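PDB 4UEJ: galactitol 1-phosphate 5-dehydrogenase from Escherichia coli, which oxidises galactitol 1-phosphate to D-tagatose 6-phosphate with NAD(+), as a zinc-dependent dehydrogenase of the alcohol dehydrogenase family. Local coordinates for residues S70-L75 with V123-V128; Q208-S213 with S222-L227. All coordinates share one frame; numbering follows the deposited sequence.

Interaction 1: S70-L75 with V123-V128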
loop_
_atom_site.group_PDB
_atom_site.type_symbol
_atom_site.label_atom_id
_atom_site.label_comp_id
_atom_site.label_asym_id
_atom_site.label_seq_id
_atom_site.Cartn_x
_atom_site.Cartn_y
_atom_site.Cartn_z
ATOM N N SER A 70 -28.201 34.071 9.516
ATOM C CA SER A 70 -29.503 33.947 10.159
ATOM C C SER A 70 -29.941 32.490 10.324
ATOM O O SER A 70 -30.856 32.194 11.094
ATOM C CB SER A 70 -30.543 34.728 9.357
ATOM O OG SER A 70 -30.519 34.335 7.997
ATOM N N GLY A 71 -29.289 31.586 9.603
ATOM C CA GLY A 71 -29.614 30.176 9.692
ATOM C C GLY A 71 -28.747 29.422 10.682
ATOM O O GLY A 71 -28.907 28.214 10.856
ATOM N N VAL A 72 -27.822 30.131 11.326
ATOM C CA VAL A 72 -26.916 29.506 12.290
ATOM C C VAL A 72 -27.455 29.659 13.709
ATOM O O VAL A 72 -27.537 30.771 14.239
ATOM C CB VAL A 72 -25.495 30.106 12.214
ATOM C CG1 VAL A 72 -24.603 29.510 13.306
ATOM C CG2 VAL A 72 -24.883 29.862 10.840
ATOM N N ASP A 73 -27.826 28.539 14.323
ATOM C CA ASP A 73 -28.472 28.582 15.632
ATOM C C ASP A 73 -27.638 27.964 16.753
ATOM O O ASP A 73 -28.012 28.049 17.926
ATOM C CB ASP A 73 -29.851 27.898 15.567
ATOM C CG ASP A 73 -29.775 26.411 15.204
ATOM O OD1 ASP A 73 -28.668 25.836 15.144
ATOM O OD2 ASP A 73 -30.848 25.808 14.985
ATOM N N ASP A 74 -26.507 27.357 16.403
ATOM C CA ASP A 74 -25.713 26.656 17.406
ATOM C C ASP A 74 -24.346 27.301 17.634
ATOM O O ASP A 74 -23.475 26.718 18.275
ATOM C CB ASP A 74 -25.564 25.179 17.026
ATOM C CG ASP A 74 -24.761 24.966 15.750
ATOM O OD1 ASP A 74 -24.619 25.911 14.942
ATOM O OD2 ASP A 74 -24.283 23.833 15.550
ATOM N N LEU A 75 -24.173 28.514 17.121
ATOM C CA LEU A 75 -22.975 29.299 17.387
ATOM C C LEU A 75 -23.340 30.752 17.609
ATOM O O LEU A 75 -24.328 31.246 17.067
ATOM C CB LEU A 75 -21.968 29.192 16.245
ATOM C CG LEU A 75 -21.124 27.927 16.141
ATOM C CD1 LEU A 75 -20.143 28.103 15.006
ATOM C CD2 LEU A 75 -20.399 27.628 17.449
ATOM N N VAL A 123 -16.765 31.992 6.369
ATOM C CA VAL A 123 -16.786 30.583 5.964
ATOM C C VAL A 123 -18.145 29.961 6.275
ATOM O O VAL A 123 -18.966 30.571 6.956
ATOM C CB VAL A 123 -15.690 29.748 6.677
ATOM C CG1 VAL A 123 -14.301 30.328 6.427
ATOM C CG2 VAL A 123 -15.966 29.660 8.169
ATOM N N LYS A 124 -18.380 28.743 5.790
ATOM C CA LYS A 124 -19.607 28.030 6.134
ATOM C C LYS A 124 -19.573 27.570 7.586
ATOM O O LYS A 124 -18.504 27.323 8.140
ATOM C CB LYS A 124 -19.819 26.817 5.223
ATOM C CG LYS A 124 -19.755 27.126 3.745
ATOM C CD LYS A 124 -20.690 28.242 3.352
ATOM C CE LYS A 124 -20.568 28.501 1.858
ATOM N NZ LYS A 124 -21.400 29.639 1.391
ATOM N N ARG A 125 -20.749 27.463 8.197
ATOM C CA ARG A 125 -20.877 26.844 9.519
ATOM C C ARG A 125 -20.124 25.517 9.586
ATOM O O ARG A 125 -19.461 25.205 10.580
ATOM C CB ARG A 125 -22.356 26.625 9.867
ATOM C CG ARG A 125 -22.597 25.732 11.089
ATOM C CD ARG A 125 -22.008 26.342 12.345
ATOM N NE ARG A 125 -22.157 25.470 13.508
ATOM C CZ ARG A 125 -21.247 24.584 13.910
ATOM N NH1 ARG A 125 -20.109 24.437 13.241
ATOM N NH2 ARG A 125 -21.474 23.843 14.985
ATOM N N LYS A 126 -20.203 24.741 8.512
ATOM C CA LYS A 126 -19.567 23.433 8.492
ATOM C C LYS A 126 -18.045 23.532 8.425
ATOM O O LYS A 126 -17.355 22.523 8.543
ATOM C CB LYS A 126 -20.096 22.601 7.326
ATOM C CG LYS A 126 -21.495 22.046 7.589
ATOM C CD LYS A 126 -21.892 21.002 6.566
ATOM C CE LYS A 126 -22.855 19.985 7.162
ATOM N NZ LYS A 126 -24.036 20.643 7.788
ATOM N N ASN A 127 -17.533 24.748 8.238
ATOM C CA ASN A 127 -16.091 24.990 8.213
ATOM C C ASN A 127 -15.530 25.497 9.541
ATOM O O ASN A 127 -14.398 25.966 9.592
ATOM C CB ASN A 127 -15.723 26.003 7.119
ATOM C CG ASN A 127 -15.922 25.468 5.721
ATOM O OD1 ASN A 127 -16.569 26.114 4.889
ATOM N ND2 ASN A 127 -15.355 24.291 5.442
ATOM N N VAL A 128 -16.320 25.445 10.608
ATOM C CA VAL A 128 -15.763 25.747 11.926
ATOM C C VAL A 128 -16.124 24.656 12.918
ATOM O O VAL A 128 -17.155 23.988 12.789
ATOM C CB VAL A 128 -16.233 27.109 12.481
ATOM C CG1 VAL A 128 -15.719 28.252 11.615
ATOM C CG2 VAL A 128 -17.737 27.157 12.585
#

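Interaction 2: Q208-S213 with S222-L227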
loop_
_atom_site.group_PDB
_atom_site.type_symbol
_atom_site.label_atom_id
_atom_site.label_comp_id
_atom_site.label_asym_id
_atom_site.label_seq_id
_atom_site.Cartn_x
_atom_site.Cartn_y
_atom_site.Cartn_z
ATOM N N GLN A 208 13.321 6.073 20.948
ATOM C CA GLN A 208 14.574 6.188 20.213
ATOM C C GLN A 208 14.396 6.987 18.929
ATOM O O GLN A 208 13.278 7.126 18.426
ATOM C CB GLN A 208 15.123 4.812 19.886
ATOM C CG GLN A 208 14.262 4.069 18.894
ATOM C CD GLN A 208 14.661 2.620 18.768
ATOM O OE1 GLN A 208 15.737 2.215 19.229
ATOM N NE2 GLN A 208 13.794 1.822 18.156
ATOM N N THR A 209 15.512 7.510 18.426
ATOM C CA THR A 209 15.543 8.316 17.213
ATOM C C THR A 209 16.694 7.890 16.305
ATOM O O THR A 209 17.784 7.555 16.775
ATOM C CB THR A 209 15.700 9.819 17.520
ATOM O OG1 THR A 209 16.906 10.045 18.265
ATOM C CG2 THR A 209 14.515 10.335 18.327
ATOM N N PHE A 210 16.443 7.893 15.001
ATOM C CA PHE A 210 17.475 7.639 14.008
ATOM C C PHE A 210 17.681 8.876 13.138
ATOM O O PHE A 210 16.727 9.405 12.557
ATOM C CB PHE A 210 17.100 6.450 13.110
ATOM C CG PHE A 210 16.754 5.190 13.860
ATOM C CD1 PHE A 210 17.386 4.868 15.054
ATOM C CD2 PHE A 210 15.818 4.305 13.346
ATOM C CE1 PHE A 210 17.070 3.697 15.732
ATOM C CE2 PHE A 210 15.497 3.132 14.015
ATOM C CZ PHE A 210 16.128 2.828 15.210
ATOM N N ASN A 211 18.922 9.324 13.050
ATOM C CA ASN A 211 19.311 10.373 12.120
ATOM C C ASN A 211 19.621 9.751 10.769
ATOM O O ASN A 211 20.630 9.068 10.625
ATOM C CB ASN A 211 20.531 11.126 12.651
ATOM C CG ASN A 211 20.864 12.359 11.836
ATOM O OD1 ASN A 211 20.844 12.336 10.606
ATOM N ND2 ASN A 211 21.182 13.450 12.525
ATOM N N SER A 212 18.771 9.984 9.776
ATOM C CA SER A 212 18.902 9.243 8.523
ATOM C C SER A 212 20.061 9.750 7.665
ATOM O O SER A 212 20.391 9.154 6.639
ATOM C CB SER A 212 17.596 9.296 7.736
ATOM O OG SER A 212 17.289 10.617 7.343
ATOM N N SER A 213 20.682 10.842 8.089
ATOM C CA SER A 213 21.865 11.337 7.399
ATOM C C SER A 213 23.114 10.675 7.973
ATOM O O SER A 213 24.218 10.840 7.451
ATOM C CB SER A 213 21.958 12.862 7.513
ATOM O OG SER A 213 22.304 13.263 8.828
ATOM N N SER A 222 18.558 -3.092 11.877
ATOM C CA SER A 222 19.256 -3.845 12.899
ATOM C C SER A 222 18.856 -3.398 14.299
ATOM O O SER A 222 18.617 -4.230 15.168
ATOM C CB SER A 222 20.768 -3.715 12.713
ATOM O OG SER A 222 21.454 -4.402 13.740
ATOM N N VAL A 223 18.770 -2.089 14.522
ATOM C CA VAL A 223 18.316 -1.600 15.816
ATOM C C VAL A 223 16.850 -1.971 16.049
ATOM O O VAL A 223 16.446 -2.275 17.173
ATOM C CB VAL A 223 18.493 -0.074 15.947
ATOM C CG1 VAL A 223 17.868 0.410 17.237
ATOM C CG2 VAL A 223 19.977 0.296 15.921
ATOM N N LEU A 224 16.054 -1.944 14.982
ATOM C CA LEU A 224 14.623 -2.220 15.091
ATOM C C LEU A 224 14.260 -3.695 15.220
ATOM O O LEU A 224 13.087 -4.007 15.373
ATOM C CB LEU A 224 13.875 -1.663 13.881
ATOM C CG LEU A 224 13.757 -0.149 13.776
ATOM C CD1 LEU A 224 13.302 0.249 12.374
ATOM C CD2 LEU A 224 12.791 0.362 14.835
ATOM N N ARG A 225 15.243 -4.593 15.157
ATOM C CA ARG A 225 14.954 -6.032 15.169
ATOM C C ARG A 225 13.947 -6.464 16.243
ATOM O O ARG A 225 12.984 -7.178 15.940
ATOM C CB ARG A 225 16.248 -6.832 15.341
ATOM C CG ARG A 225 17.090 -6.913 14.076
ATOM C CD ARG A 225 16.405 -7.750 13.004
ATOM N NE ARG A 225 16.372 -9.170 13.350
ATOM C CZ ARG A 225 15.766 -10.104 12.621
ATOM N NH1 ARG A 225 15.139 -9.769 11.500
ATOM N NH2 ARG A 225 15.783 -11.371 13.014
ATOM N N GLU A 226 14.154 -6.016 17.479
ATOM C CA GLU A 226 13.265 -6.398 18.574
ATOM C C GLU A 226 11.870 -5.796 18.427
ATOM O O GLU A 226 10.906 -6.272 19.030
ATOM C CB GLU A 226 13.858 -5.966 19.916
ATOM C CG GLU A 226 15.308 -6.331 20.113
ATOM C CD GLU A 226 15.803 -5.952 21.501
ATOM O OE1 GLU A 226 15.071 -5.236 22.220
ATOM O OE2 GLU A 226 16.922 -6.366 21.870
ATOM N N LEU A 227 11.762 -4.737 17.635
ATOM C CA LEU A 227 10.496 -4.044 17.466
ATOM C C LEU A 227 9.973 -4.182 16.051
ATOM O O LEU A 227 9.244 -3.313 15.585
ATOM C CB LEU A 227 10.639 -2.556 17.786
ATOM C CG LEU A 227 10.978 -2.214 19.233
ATOM C CD1 LEU A 227 10.971 -0.713 19.392
ATOM C CD2 LEU A 227 9.997 -2.865 20.187
HETATM O O HOH W 1 14.301 -1.001 18.432
#

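Interaction 1: S70-L75 with V123-V128
With CG anti to the backbone N (chi1 168°) and a bend at chi2, Arg-125 sends its guanidinium across to Asp-74, whose own CG sits between its backbone N and carbonyl carbon (chi1 65°) and so turns the carboxylate back toward the arginine. The grip is side-on and two-pronged. NE of Arg-125 reaches OD1 of Asp-74 at 2.9 Å along a nearly straight N-H line, on the syn side of OD1 but somewhat out of the carboxylate plane, while OD1 stays in the guanidinium plane. NH2 of Arg-125 reaches OD2 of Asp-74, also at 2.9 Å, but from above the carboxylate plane and with a more bent N-H, in keeping with the 35° between the two planes. Leu-75 lies over one guanidinium face, its CD1 3.6 Å from NE of Arg-125 and set toward the rim. This branched, apolar side chain then continues to Val-128, CD1 of Leu-75 to CG2 of Val-128 being 3.5 Å. The contact belongs to the GroES-like domain of a zinc-containing alcohol dehydrogenase: it joins the loop between strands 60-68 and 80-83 to the 3-10 turn that follows strand 120-124. Val-72 packs its CG1 4.2 Å from CD of Arg-125, and also touches Val-28 of strand 27-36, which Val-128 touches too. Arginine suits the place because its aliphatic stem meets Val-72 while its flat cation pairs with Asp-74 and offers Leu-75 a face. A leucine in place of Arg-125 would probably leave the carboxylate of Asp-74 without both bonds and its charged mate.

Interaction 2: Q208-S213 with S222-L227
Gln-208 opens the contact by sliding its extended side chain past Val-223, OE1 of Gln-208 coming 3.4 Å from CG1 of Val-223. Its amide nitrogen does the polar work: NE2 of Gln-208 gives a hydrogen bond to a water 2.9 Å away, and that water donates in turn to the backbone O of Val-223 (2.8 Å). NE2 is also bonded to the hydroxyl of Thr-189 on the neighbouring strand, while the methyls Leu-224 CD2 and Leu-227 CD1 lie beside it; a long, polar-tipped residue suits a partly exposed place, where its amide can reach both the water and Thr-189. Two residues on, Phe-210 has CG anti to its carbonyl carbon (chi1 -53°), which carries the ring out from the strand. It meets Val-223 and Leu-224 with its edge: CZ of Phe-210 lies 3.6 Å from CG1 of Val-223, and CE2 of Phe-210 lies 3.7 Å from CG of Leu-224, which is in the ring plane. Large and apolar, the ring suits a buried place. At the last residue of the strand, Asn-211, OD1 accepts from the backbone N of Ser-213 (2.9 Å), forming an Asx turn. Such packing of an outermost parallel strand against the helix that follows it is characteristic of the Rossmann-type dinucleotide-binding fold.

How the interactions relate
From the N terminus the chain passes three earlier strands and a helix before strand 60-68 leads into 70-75; interaction 1 closes when the chain, after passing the four-cysteine zinc site of Cys-89, Cys-92, Cys-95 and Cys-103, returns through 123-128. This long closure lies wholly within the GroES-like domain. Only afterwards does the chain enter the parallel sheet, where interaction 2 closes a much shorter loop, from strand 208-211 to segment 222-227, which begins on helix 217-223. The two are therefore in series, neither nesting nor crossing. Their centres are about 47 Å apart, on opposite sides of the chain's centre, so each ties together its own domain locally.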